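PDB 7MGV: CdnC from Chryseobacterium gregarium DSM 19109, which probably uses ATP to install omega-ester (macrolactone) rings in a ribosomally made precursor peptide, as an ATP-grasp ligase of graspetide biosynthesis. Local coordinates for residues A[163-174]-A[216-227]; A[142-151]-A[311-319]. One frame throughout, in Å; residues are numbered along the deposited sequence.

How the contacts relate
Two sheets of an ATP-grasp ligase hold the nucleotide between them, and each contact belongs to one of them. Contact 1 pairs strand 165-168, outermost in its sheet within this chain, with 224-227 and holds P163 and Q227 of the ADP pocket; contact 2 lays helices 139-145 and 148-158 against strand 310-316 of the other sheet, where the side chain of E314 lies about 7 Å from ADP. Their centres are about 19 Å apart, yet they touch: P163 CD packs 3.4 Å from F312 O. Helix 148-158, which starts in contact 2, is followed in the chain by strand 165-168 of contact 1. Both contacts also reach the second subunit.

Contact 1 of 2, residues A[163-174]-A[216-227]; sequences PATCVTNNPEEA and LDTLLYCPMQFQ. With ADP (adenosine-5'-diphosphate), chain F.
C166 and F226 form a hydrogen-bonded antiparallel pair, as do T168 and M224, and these four backbone bonds zip strand 165-168 to strand 224-227. C166 N gives to F226 O at 2.9 Å (162° at the hydrogen). V167-Q225 lies between these pairs and T165-Q227 beyond C166-F226; both non-hydrogen-bonded pairs add CA-H...O contacts, T165 CA standing 3.3 Å from F226 O.

Apolar side chains meet on the face of C166, T168 and F226. The F226 ring has C166 O at its edge and M224 CG over one face, while A174 CB makes an off-centre CH-pi contact with it, 3.7 Å from CE1. A174 suits this place because a methyl is enough to touch both the ring and L219 CD2, at 3.6 Å. One torsion of T168 places both branches: OG1, anti to the backbone N (chi1 -169°), accepts from N170 N in an ST turn and is hydrogen-bonded to S65 OG of the second subunit, and CG2 is turned toward L219 and F226. Beyond, the P171 ring lies on the backbone of L216, CB 3.5 Å from its O.

The two strands are the outermost pair, within this chain, of the antiparallel sheet of an ATP-grasp fold, continued past 165-168 by a strand of the second subunit.

On the face of T165, V167, Q225 and Q227, the end with T165 and Q227 meets the nucleotide. The Q227 amide has two tasks: OE1 accepts from ADP N6 at 2.9 Å (angle 163°) and from K187, whereas NE2 gives a weak bond to T165 OG1 at 3.3 Å. T165 OG1 donates to P163 O, so T165, as a second-shell residue, probably helps to orient the amide, and P163 CG packs 3.6 Å from ADP N6.

Contact 2 of 2, residues A[142-151]-A[311-319]; sequences YRRLDSKEEQ and YFIEINAAG
Beside the nucleotide site, helices 139-145 and 148-158 meet strand 310-316, the outermost of its antiparallel sheet within this chain, and Q151 is the main polar link. Its long side chain, extended beyond CG, brings OE1 3.0 Å from I315 N; the bond is nearly straight (172°), although the donor lies above the carbonyl plane. Q151 NE2 gives to L145 O at 2.7 Å, in the plane of that carbonyl, so a bond at each end fixes the rotation of the amide, and I315 CG2 packs against its carbon atoms. With an alanine here, I315 N and L145 O would probably lose these partners and a gap would open beside I315 CG2. K148, bent at its last torsion (chi4 49°), places NZ 3.4 Å from E314 OE1, a salt bridge whose hydrogen bond is weak. The apolar end is filled by A317, small enough for its CB to sit at the edge of the Y142 ring, 3.7 Å from CD1, and 3.8 Å from L145 CG; Y142 OH is hydrogen-bonded to the backbone O of Y94. A318 N bonds N316 OD1, an Asx turn within the type I turn N316-G319. Helices thus pack against the nucleotide-side sheet of an ATP-grasp fold.

Contact 1 of 2, residues A[163-174]-A[216-227]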
loop_
_atom_site.group_PDB
_atom_site.type_symbol
_atom_site.label_atom_id
_atom_site.label_comp_id
_atom_site.label_asym_id
_atom_site.label_seq_id
_atom_site.Cartn_x
_atom_site.Cartn_y
_atom_site.Cartn_z
ATOM N N PRO A 163 -14.742 -20.951 2.237
ATOM C CA PRO A 163 -14.601 -21.896 3.347
ATOM C C PRO A 163 -14.746 -21.188 4.682
ATOM O O PRO A 163 -14.520 -19.982 4.802
ATOM C CB PRO A 163 -13.181 -22.453 3.172
ATOM C CG PRO A 163 -12.740 -22.024 1.810
ATOM C CD PRO A 163 -13.476 -20.765 1.510
ATOM N N ALA A 164 -15.153 -21.953 5.692
ATOM C CA ALA A 164 -15.065 -21.459 7.057
ATOM C C ALA A 164 -13.635 -21.018 7.335
ATOM O O ALA A 164 -12.678 -21.709 6.979
ATOM C CB ALA A 164 -15.501 -22.538 8.050
ATOM N N THR A 165 -13.488 -19.850 7.957
ATOM C CA THR A 165 -12.182 -19.220 8.079
ATOM C C THR A 165 -12.031 -18.610 9.465
ATOM O O THR A 165 -12.991 -18.082 10.033
ATOM C CB THR A 165 -11.983 -18.145 7.001
ATOM O OG1 THR A 165 -12.246 -18.709 5.712
ATOM C CG2 THR A 165 -10.557 -17.612 7.020
ATOM N N CYS A 166 -10.815 -18.693 10.007
ATOM C CA CYS A 166 -10.471 -18.070 11.283
ATOM C C CYS A 166 -9.042 -17.552 11.173
ATOM O O CYS A 166 -8.094 -18.340 11.190
ATOM C CB CYS A 166 -10.610 -19.055 12.449
ATOM S SG CYS A 166 -10.175 -18.359 14.069
ATOM N N VAL A 167 -8.885 -16.240 11.031
ATOM C CA VAL A 167 -7.570 -15.611 11.069
ATOM C C VAL A 167 -7.322 -15.152 12.498
ATOM O O VAL A 167 -8.051 -14.299 13.017
ATOM C CB VAL A 167 -7.486 -14.434 10.088
ATOM C CG1 VAL A 167 -6.072 -13.878 10.050
ATOM C CG2 VAL A 167 -7.934 -14.863 8.695
ATOM N N THR A 168 -6.305 -15.716 13.147
ATOM C CA THR A 168 -6.207 -15.458 14.578
ATOM C C THR A 168 -4.784 -15.628 15.086
ATOM O O THR A 168 -3.944 -16.289 14.467
ATOM C CB THR A 168 -7.155 -16.368 15.368
ATOM O OG1 THR A 168 -7.222 -15.918 16.726
ATOM C CG2 THR A 168 -6.670 -17.813 15.339
ATOM N N ASN A 169 -4.535 -14.990 16.233
ATOM C CA ASN A 169 -3.381 -15.257 17.080
ATOM C C ASN A 169 -3.815 -15.779 18.444
ATOM O O ASN A 169 -3.005 -15.800 19.378
ATOM C CB ASN A 169 -2.531 -13.994 17.247
ATOM C CG ASN A 169 -3.186 -12.969 18.154
ATOM O OD1 ASN A 169 -4.372 -12.677 18.022
ATOM N ND2 ASN A 169 -2.415 -12.424 19.090
ATOM N N ASN A 170 -5.075 -16.198 18.577
ATOM C CA ASN A 170 -5.636 -16.654 19.839
ATOM C C ASN A 170 -5.622 -18.174 19.865
ATOM O O ASN A 170 -6.389 -18.799 19.117
ATOM C CB ASN A 170 -7.062 -16.125 20.002
ATOM C CG ASN A 170 -7.625 -16.349 21.398
ATOM O OD1 ASN A 170 -7.262 -17.300 22.090
ATOM N ND2 ASN A 170 -8.528 -15.468 21.812
ATOM N N PRO A 171 -4.787 -18.809 20.692
ATOM C CA PRO A 171 -4.750 -20.283 20.702
ATOM C C PRO A 171 -6.090 -20.927 21.018
ATOM O O PRO A 171 -6.450 -21.932 20.394
ATOM C CB PRO A 171 -3.699 -20.599 21.777
ATOM C CG PRO A 171 -2.860 -19.367 21.873
ATOM C CD PRO A 171 -3.786 -18.218 21.597
ATOM N N GLU A 172 -6.844 -20.370 21.967
ATOM C CA GLU A 172 -8.125 -20.969 22.334
ATOM C C GLU A 172 -9.145 -20.832 21.210
ATOM O O GLU A 172 -9.911 -21.766 20.943
ATOM C CB GLU A 172 -8.650 -20.333 23.620
ATOM C CG GLU A 172 -9.947 -20.941 24.123
ATOM C CD GLU A 172 -10.667 -20.041 25.106
ATOM O OE1 GLU A 172 -10.051 -19.654 26.121
ATOM O OE2 GLU A 172 -11.850 -19.721 24.863
ATOM N N GLU A 173 -9.171 -19.678 20.540
ATOM C CA GLU A 173 -10.083 -19.492 19.416
ATOM C C GLU A 173 -9.771 -20.475 18.296
ATOM O O GLU A 173 -10.675 -21.105 17.731
ATOM C CB GLU A 173 -9.996 -18.051 18.910
ATOM C CG GLU A 173 -11.173 -17.615 18.059
ATOM C CD GLU A 173 -12.387 -17.258 18.892
ATOM O OE1 GLU A 173 -12.234 -16.498 19.870
ATOM O OE2 GLU A 173 -13.493 -17.739 18.569
ATOM N N ALA A 174 -8.485 -20.618 17.963
ATOM C CA ALA A 174 -8.090 -21.563 16.925
ATOM C C ALA A 174 -8.443 -22.990 17.316
ATOM O O ALA A 174 -8.919 -23.766 16.482
ATOM C CB ALA A 174 -6.594 -21.439 16.643
ATOM N N LEU A 216 -0.181 -25.276 19.388
ATOM C CA LEU A 216 -1.138 -24.202 19.148
ATOM C C LEU A 216 -0.881 -22.998 20.044
ATOM O O LEU A 216 -1.261 -21.875 19.693
ATOM C CB LEU A 216 -2.563 -24.714 19.349
ATOM C CG LEU A 216 -3.631 -24.098 18.444
ATOM C CD1 LEU A 216 -3.124 -23.968 17.016
ATOM C CD2 LEU A 216 -4.902 -24.925 18.488
ATOM N N ASP A 217 -0.243 -23.204 21.198
ATOM C CA ASP A 217 0.014 -22.098 22.112
ATOM C C ASP A 217 1.006 -21.090 21.545
ATOM O O ASP A 217 0.998 -19.929 21.965
ATOM C CB ASP A 217 0.519 -22.630 23.455
ATOM C CG ASP A 217 -0.559 -23.361 24.234
ATOM O OD1 ASP A 217 -1.729 -22.927 24.185
ATOM O OD2 ASP A 217 -0.236 -24.370 24.897
ATOM N N THR A 218 1.853 -21.502 20.599
ATOM C CA THR A 218 2.803 -20.583 19.985
ATOM C C THR A 218 2.132 -19.574 19.062
ATOM O O THR A 218 2.793 -18.623 18.630
ATOM C CB THR A 218 3.864 -21.361 19.206
ATOM O OG1 THR A 218 3.266 -21.962 18.050
ATOM C CG2 THR A 218 4.474 -22.448 20.080
ATOM N N LEU A 219 0.844 -19.759 18.755
ATOM C CA LEU A 219 0.099 -18.802 17.942
ATOM C C LEU A 219 0.134 -17.394 18.522
ATOM O O LEU A 219 -0.152 -16.429 17.806
ATOM C CB LEU A 219 -1.351 -19.271 17.810
ATOM C CG LEU A 219 -2.101 -19.039 16.500
ATOM C CD1 LEU A 219 -1.229 -19.345 15.303
ATOM C CD2 LEU A 219 -3.350 -19.897 16.479
ATOM N N LEU A 220 0.475 -17.261 19.807
ATOM C CA LEU A 220 0.526 -15.954 20.452
ATOM C C LEU A 220 1.523 -15.017 19.779
ATOM O O LEU A 220 1.313 -13.798 19.762
ATOM C CB LEU A 220 0.870 -16.138 21.932
ATOM C CG LEU A 220 1.377 -14.952 22.751
ATOM C CD1 LEU A 220 0.213 -14.157 23.321
ATOM C CD2 LEU A 220 2.294 -15.442 23.860
ATOM N N TYR A 221 2.602 -15.557 19.211
ATOM C CA TYR A 221 3.678 -14.729 18.682
ATOM C C TYR A 221 3.490 -14.337 17.222
ATOM O O TYR A 221 4.164 -13.410 16.758
ATOM C CB TYR A 221 5.020 -15.448 18.846
ATOM C CG TYR A 221 5.250 -15.941 20.255
ATOM C CD1 TYR A 221 5.439 -15.046 21.298
ATOM C CD2 TYR A 221 5.253 -17.298 20.546
ATOM C CE1 TYR A 221 5.639 -15.486 22.589
ATOM C CE2 TYR A 221 5.448 -17.748 21.833
ATOM C CZ TYR A 221 5.642 -16.838 22.852
ATOM O OH TYR A 221 5.840 -17.281 24.139
ATOM N N CYS A 222 2.601 -15.013 16.491
ATOM C CA CYS A 222 2.334 -14.669 15.100
ATOM C C CYS A 222 1.050 -15.352 14.643
ATOM O O CYS A 222 0.884 -16.560 14.855
ATOM C CB CYS A 222 3.509 -15.070 14.201
ATOM S SG CYS A 222 3.126 -15.114 12.428
ATOM N N PRO A 223 0.130 -14.626 14.014
ATOM C CA PRO A 223 -1.163 -15.220 13.655
ATOM C C PRO A 223 -1.037 -16.212 12.508
ATOM O O PRO A 223 0.003 -16.353 11.861
ATOM C CB PRO A 223 -2.006 -14.010 13.249
ATOM C CG PRO A 223 -1.010 -13.036 12.740
ATOM C CD PRO A 223 0.221 -13.220 13.591
ATOM N N MET A 224 -2.145 -16.906 12.264
ATOM C CA MET A 224 -2.256 -17.864 11.173
ATOM C C MET A 224 -3.698 -17.854 10.685
ATOM O O MET A 224 -4.614 -17.449 11.412
ATOM C CB MET A 224 -1.825 -19.270 11.618
ATOM C CG MET A 224 -1.747 -20.295 10.496
ATOM S SD MET A 224 -0.163 -20.280 9.639
ATOM C CE MET A 224 0.478 -21.876 10.117
ATOM N N GLN A 225 -3.894 -18.294 9.437
ATOM C CA GLN A 225 -5.204 -18.342 8.803
ATOM C C GLN A 225 -5.637 -19.802 8.727
ATOM O O GLN A 225 -5.068 -20.584 7.959
ATOM C CB GLN A 225 -5.137 -17.705 7.418
ATOM C CG GLN A 225 -6.447 -17.652 6.661
ATOM C CD GLN A 225 -6.319 -16.889 5.355
ATOM O OE1 GLN A 225 -5.247 -16.381 5.023
ATOM N NE2 GLN A 225 -7.412 -16.803 4.608
ATOM N N PHE A 226 -6.628 -20.173 9.530
ATOM C CA PHE A 226 -7.187 -21.515 9.530
ATOM C C PHE A 226 -8.429 -21.556 8.653
ATOM O O PHE A 226 -9.198 -20.595 8.589
ATOM C CB PHE A 226 -7.539 -21.959 10.951
ATOM C CG PHE A 226 -6.355 -22.034 11.869
ATOM C CD1 PHE A 226 -5.912 -20.908 12.543
ATOM C CD2 PHE A 226 -5.684 -23.230 12.058
ATOM C CE1 PHE A 226 -4.823 -20.973 13.387
ATOM C CE2 PHE A 226 -4.593 -23.301 12.903
ATOM C CZ PHE A 226 -4.163 -22.171 13.568
ATOM N N GLN A 227 -8.623 -22.684 7.975
ATOM C CA GLN A 227 -9.749 -22.818 7.065
ATOM C C GLN A 227 -10.242 -24.255 7.066
ATOM O O GLN A 227 -9.445 -25.191 7.154
ATOM C CB GLN A 227 -9.372 -22.404 5.640
ATOM C CG GLN A 227 -9.859 -21.026 5.245
ATOM C CD GLN A 227 -9.582 -20.713 3.791
ATOM O OE1 GLN A 227 -8.936 -21.492 3.088
ATOM N NE2 GLN A 227 -10.067 -19.567 3.330
HETATM P PB ADP F . 1.377 -23.614 -4.126
HETATM O O1B ADP F . 0.206 -22.661 -4.098
HETATM O O2B ADP F . 2.723 -22.935 -4.200
HETATM O O3B ADP F . 1.199 -24.788 -5.060
HETATM P PA ADP F . 0.605 -23.523 -1.456
HETATM O O1A ADP F . 0.851 -22.036 -1.551
HETATM O O2A ADP F . 0.863 -24.271 -0.170
HETATM O O3A ADP F . 1.347 -24.283 -2.664
HETATM O "O5'" ADP F . -0.913 -23.793 -1.901
HETATM C "C5'" ADP F . -1.958 -23.886 -0.946
HETATM C "C4'" ADP F . -2.813 -25.080 -1.344
HETATM O "O4'" ADP F . -3.765 -25.355 -0.319
HETATM C "C3'" ADP F . -3.574 -24.829 -2.637
HETATM O "O3'" ADP F . -3.147 -25.760 -3.635
HETATM C "C2'" ADP F . -5.031 -25.071 -2.307
HETATM O "O2'" ADP F . -5.599 -26.000 -3.231
HETATM C "C1'" ADP F . -5.033 -25.647 -0.900
HETATM N N9 ADP F . -6.097 -25.011 -0.094
HETATM C C8 ADP F . -6.186 -23.701 0.208
HETATM N N7 ADP F . -7.286 -23.451 0.962
HETATM C C5 ADP F . -7.919 -24.625 1.149
HETATM C C6 ADP F . -9.140 -25.078 1.850
HETATM N N6 ADP F . -9.927 -24.201 2.520
HETATM N N1 ADP F . -9.441 -26.395 1.795
HETATM C C2 ADP F . -8.669 -27.278 1.133
HETATM N N3 ADP F . -7.547 -26.938 0.477
HETATM C C4 ADP F . -7.132 -25.649 0.448
#

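Contact 2 of 2, residues A[142-151]-A[311-319]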
loop_
_atom_site.group_PDB
_atom_site.type_symbol
_atom_site.label_atom_id
_atom_site.label_comp_id
_atom_site.label_asym_id
_atom_site.label_seq_id
_atom_site.Cartn_x
_atom_site.Cartn_y
_atom_site.Cartn_z
ATOM N N TYR A 142 -2.540 -2.704 -5.582
ATOM C CA TYR A 142 -1.884 -3.931 -5.146
ATOM C C TYR A 142 -1.836 -4.017 -3.626
ATOM O O TYR A 142 -1.980 -5.101 -3.051
ATOM C CB TYR A 142 -0.475 -4.010 -5.733
ATOM C CG TYR A 142 -0.444 -4.338 -7.209
ATOM C CD1 TYR A 142 -1.289 -5.300 -7.744
ATOM C CD2 TYR A 142 0.430 -3.684 -8.068
ATOM C CE1 TYR A 142 -1.264 -5.605 -9.093
ATOM C CE2 TYR A 142 0.462 -3.981 -9.418
ATOM C CZ TYR A 142 -0.387 -4.942 -9.925
ATOM O OH TYR A 142 -0.360 -5.240 -11.267
ATOM N N ARG A 143 -1.636 -2.878 -2.959
ATOM C CA ARG A 143 -1.625 -2.869 -1.501
ATOM C C ARG A 143 -3.003 -3.194 -0.938
ATOM O O ARG A 143 -3.117 -3.895 0.074
ATOM C CB ARG A 143 -1.135 -1.513 -0.991
ATOM C CG ARG A 143 -1.109 -1.387 0.524
ATOM C CD ARG A 143 -0.269 -2.484 1.165
ATOM N NE ARG A 143 -0.357 -2.447 2.622
ATOM C CZ ARG A 143 0.416 -1.692 3.398
ATOM N NH1 ARG A 143 1.339 -0.908 2.855
ATOM N NH2 ARG A 143 0.267 -1.720 4.716
ATOM N N ARG A 144 -4.062 -2.692 -1.581
ATOM C CA ARG A 144 -5.413 -3.044 -1.155
ATOM C C ARG A 144 -5.677 -4.532 -1.342
ATOM O O ARG A 144 -6.322 -5.165 -0.500
ATOM C CB ARG A 144 -6.454 -2.230 -1.924
ATOM C CG ARG A 144 -7.857 -2.411 -1.362
ATOM C CD ARG A 144 -8.950 -2.038 -2.347
ATOM N NE ARG A 144 -10.261 -2.437 -1.837
ATOM C CZ ARG A 144 -11.420 -2.128 -2.408
ATOM N NH1 ARG A 144 -11.448 -1.404 -3.519
ATOM N NH2 ARG A 144 -12.556 -2.540 -1.861
ATOM N N LEU A 145 -5.186 -5.108 -2.441
ATOM C CA LEU A 145 -5.416 -6.527 -2.689
ATOM C C LEU A 145 -4.591 -7.433 -1.781
ATOM O O LEU A 145 -4.843 -8.643 -1.754
ATOM C CB LEU A 145 -5.129 -6.860 -4.154
ATOM C CG LEU A 145 -6.362 -6.920 -5.059
ATOM C CD1 LEU A 145 -7.386 -7.893 -4.497
ATOM C CD2 LEU A 145 -6.973 -5.542 -5.235
ATOM N N ASP A 146 -3.623 -6.888 -1.037
ATOM C CA ASP A 146 -2.871 -7.696 -0.083
ATOM C C ASP A 146 -3.729 -8.164 1.087
ATOM O O ASP A 146 -3.326 -9.085 1.805
ATOM C CB ASP A 146 -1.666 -6.912 0.445
ATOM C CG ASP A 146 -0.544 -6.805 -0.576
ATOM O OD1 ASP A 146 -0.406 -7.727 -1.408
ATOM O OD2 ASP A 146 0.201 -5.802 -0.541
ATOM N N SER A 147 -4.898 -7.557 1.290
ATOM C CA SER A 147 -5.795 -7.904 2.391
ATOM C C SER A 147 -6.642 -9.099 1.966
ATOM O O SER A 147 -7.677 -8.957 1.315
ATOM C CB SER A 147 -6.658 -6.705 2.769
ATOM O OG SER A 147 -7.710 -7.087 3.640
ATOM N N LYS A 148 -6.192 -10.301 2.334
ATOM C CA LYS A 148 -6.968 -11.498 2.023
ATOM C C LYS A 148 -8.294 -11.515 2.777
ATOM O O LYS A 148 -9.286 -12.072 2.283
ATOM C CB LYS A 148 -6.148 -12.748 2.344
ATOM C CG LYS A 148 -4.985 -12.978 1.392
ATOM C CD LYS A 148 -3.993 -13.976 1.960
ATOM C CE LYS A 148 -3.163 -14.620 0.859
ATOM N NZ LYS A 148 -2.594 -13.612 -0.079
ATOM N N GLU A 149 -8.332 -10.909 3.967
ATOM C CA GLU A 149 -9.579 -10.817 4.715
ATOM C C GLU A 149 -10.634 -10.048 3.930
ATOM O O GLU A 149 -11.800 -10.459 3.876
ATOM C CB GLU A 149 -9.327 -10.157 6.071
ATOM C CG GLU A 149 -10.327 -10.548 7.150
ATOM C CD GLU A 149 -9.970 -9.985 8.512
ATOM O OE1 GLU A 149 -10.888 -9.536 9.228
ATOM O OE2 GLU A 149 -8.773 -9.992 8.868
ATOM N N GLU A 150 -10.241 -8.933 3.305
ATOM C CA GLU A 150 -11.191 -8.185 2.491
ATOM C C GLU A 150 -11.606 -8.980 1.260
ATOM O O GLU A 150 -12.760 -8.898 0.829
ATOM C CB GLU A 150 -10.613 -6.831 2.077
ATOM C CG GLU A 150 -11.675 -5.901 1.505
ATOM C CD GLU A 150 -11.107 -4.734 0.727
ATOM O OE1 GLU A 150 -9.965 -4.839 0.229
ATOM O OE2 GLU A 150 -11.812 -3.712 0.600
ATOM N N GLN A 151 -10.681 -9.747 0.674
ATOM C CA GLN A 151 -11.049 -10.621 -0.435
ATOM C C GLN A 151 -12.162 -11.576 -0.026
ATOM O O GLN A 151 -13.176 -11.705 -0.722
ATOM C CB GLN A 151 -9.835 -11.413 -0.922
ATOM C CG GLN A 151 -8.757 -10.595 -1.594
ATOM C CD GLN A 151 -7.550 -11.436 -1.956
ATOM O OE1 GLN A 151 -7.657 -12.648 -2.144
ATOM N NE2 GLN A 151 -6.390 -10.796 -2.050
ATOM N N TYR A 311 -16.058 -23.033 -4.407
ATOM C CA TYR A 311 -15.507 -22.301 -3.275
ATOM C C TYR A 311 -14.440 -21.341 -3.779
ATOM O O TYR A 311 -13.462 -21.767 -4.406
ATOM C CB TYR A 311 -14.909 -23.256 -2.242
ATOM C CG TYR A 311 -15.922 -23.953 -1.363
ATOM C CD1 TYR A 311 -16.618 -25.065 -1.819
ATOM C CD2 TYR A 311 -16.173 -23.507 -0.073
ATOM C CE1 TYR A 311 -17.541 -25.709 -1.017
ATOM C CE2 TYR A 311 -17.095 -24.144 0.737
ATOM C CZ TYR A 311 -17.775 -25.244 0.259
ATOM O OH TYR A 311 -18.693 -25.881 1.060
ATOM N N PHE A 312 -14.644 -20.054 -3.512
ATOM C CA PHE A 312 -13.618 -19.047 -3.742
ATOM C C PHE A 312 -12.520 -19.195 -2.698
ATOM O O PHE A 312 -12.798 -19.410 -1.514
ATOM C CB PHE A 312 -14.252 -17.654 -3.673
ATOM C CG PHE A 312 -13.276 -16.517 -3.800
ATOM C CD1 PHE A 312 -12.667 -15.976 -2.677
ATOM C CD2 PHE A 312 -12.995 -15.966 -5.038
ATOM C CE1 PHE A 312 -11.779 -14.924 -2.791
ATOM C CE2 PHE A 312 -12.107 -14.912 -5.158
ATOM C CZ PHE A 312 -11.500 -14.390 -4.032
ATOM N N ILE A 313 -11.264 -19.087 -3.129
ATOM C CA ILE A 313 -10.117 -19.211 -2.241
ATOM C C ILE A 313 -9.389 -17.881 -2.087
ATOM O O ILE A 313 -9.186 -17.401 -0.971
ATOM C CB ILE A 313 -9.158 -20.318 -2.733
ATOM C CG1 ILE A 313 -9.911 -21.642 -2.879
ATOM C CG2 ILE A 313 -7.982 -20.471 -1.780
ATOM C CD1 ILE A 313 -10.622 -22.085 -1.614
ATOM N N GLU A 314 -9.000 -17.267 -3.201
ATOM C CA GLU A 314 -8.349 -15.962 -3.181
ATOM C C GLU A 314 -8.251 -15.448 -4.609
ATOM O O GLU A 314 -8.424 -16.194 -5.577
ATOM C CB GLU A 314 -6.959 -16.023 -2.538
ATOM C CG GLU A 314 -5.901 -16.690 -3.394
ATOM C CD GLU A 314 -4.505 -16.518 -2.825
ATOM O OE1 GLU A 314 -4.083 -15.360 -2.622
ATOM O OE2 GLU A 314 -3.831 -17.539 -2.575
ATOM N N ILE A 315 -7.970 -14.155 -4.726
ATOM C CA ILE A 315 -7.702 -13.507 -6.001
ATOM C C ILE A 315 -6.330 -12.855 -5.910
ATOM O O ILE A 315 -6.035 -12.148 -4.939
ATOM C CB ILE A 315 -8.788 -12.473 -6.358
ATOM C CG1 ILE A 315 -8.348 -11.617 -7.548
ATOM C CG2 ILE A 315 -9.122 -11.599 -5.155
ATOM C CD1 ILE A 315 -9.458 -10.774 -8.132
ATOM N N ASN A 316 -5.487 -13.109 -6.907
ATOM C CA ASN A 316 -4.143 -12.544 -6.963
ATOM C C ASN A 316 -4.121 -11.489 -8.061
ATOM O O ASN A 316 -4.274 -11.812 -9.244
ATOM C CB ASN A 316 -3.096 -13.628 -7.213
ATOM C CG ASN A 316 -1.674 -13.119 -7.037
ATOM O OD1 ASN A 316 -1.453 -11.952 -6.714
ATOM N ND2 ASN A 316 -0.702 -14.000 -7.246
ATOM N N ALA A 317 -3.936 -10.228 -7.666
ATOM C CA ALA A 317 -3.886 -9.143 -8.637
ATOM C C ALA A 317 -2.636 -9.199 -9.505
ATOM O O ALA A 317 -2.632 -8.624 -10.598
ATOM C CB ALA A 317 -3.962 -7.794 -7.921
ATOM N N ALA A 318 -1.584 -9.876 -9.046
ATOM C CA ALA A 318 -0.332 -9.979 -9.786
ATOM C C ALA A 318 -0.021 -11.414 -10.194
ATOM O O ALA A 318 1.145 -11.750 -10.422
ATOM C CB ALA A 318 0.823 -9.402 -8.963
ATOM N N GLY A 319 -1.038 -12.267 -10.284
ATOM C CA GLY A 319 -0.798 -13.661 -10.608
ATOM C C GLY A 319 -0.260 -13.828 -12.019
ATOM O O GLY A 319 -0.675 -13.141 -12.954
#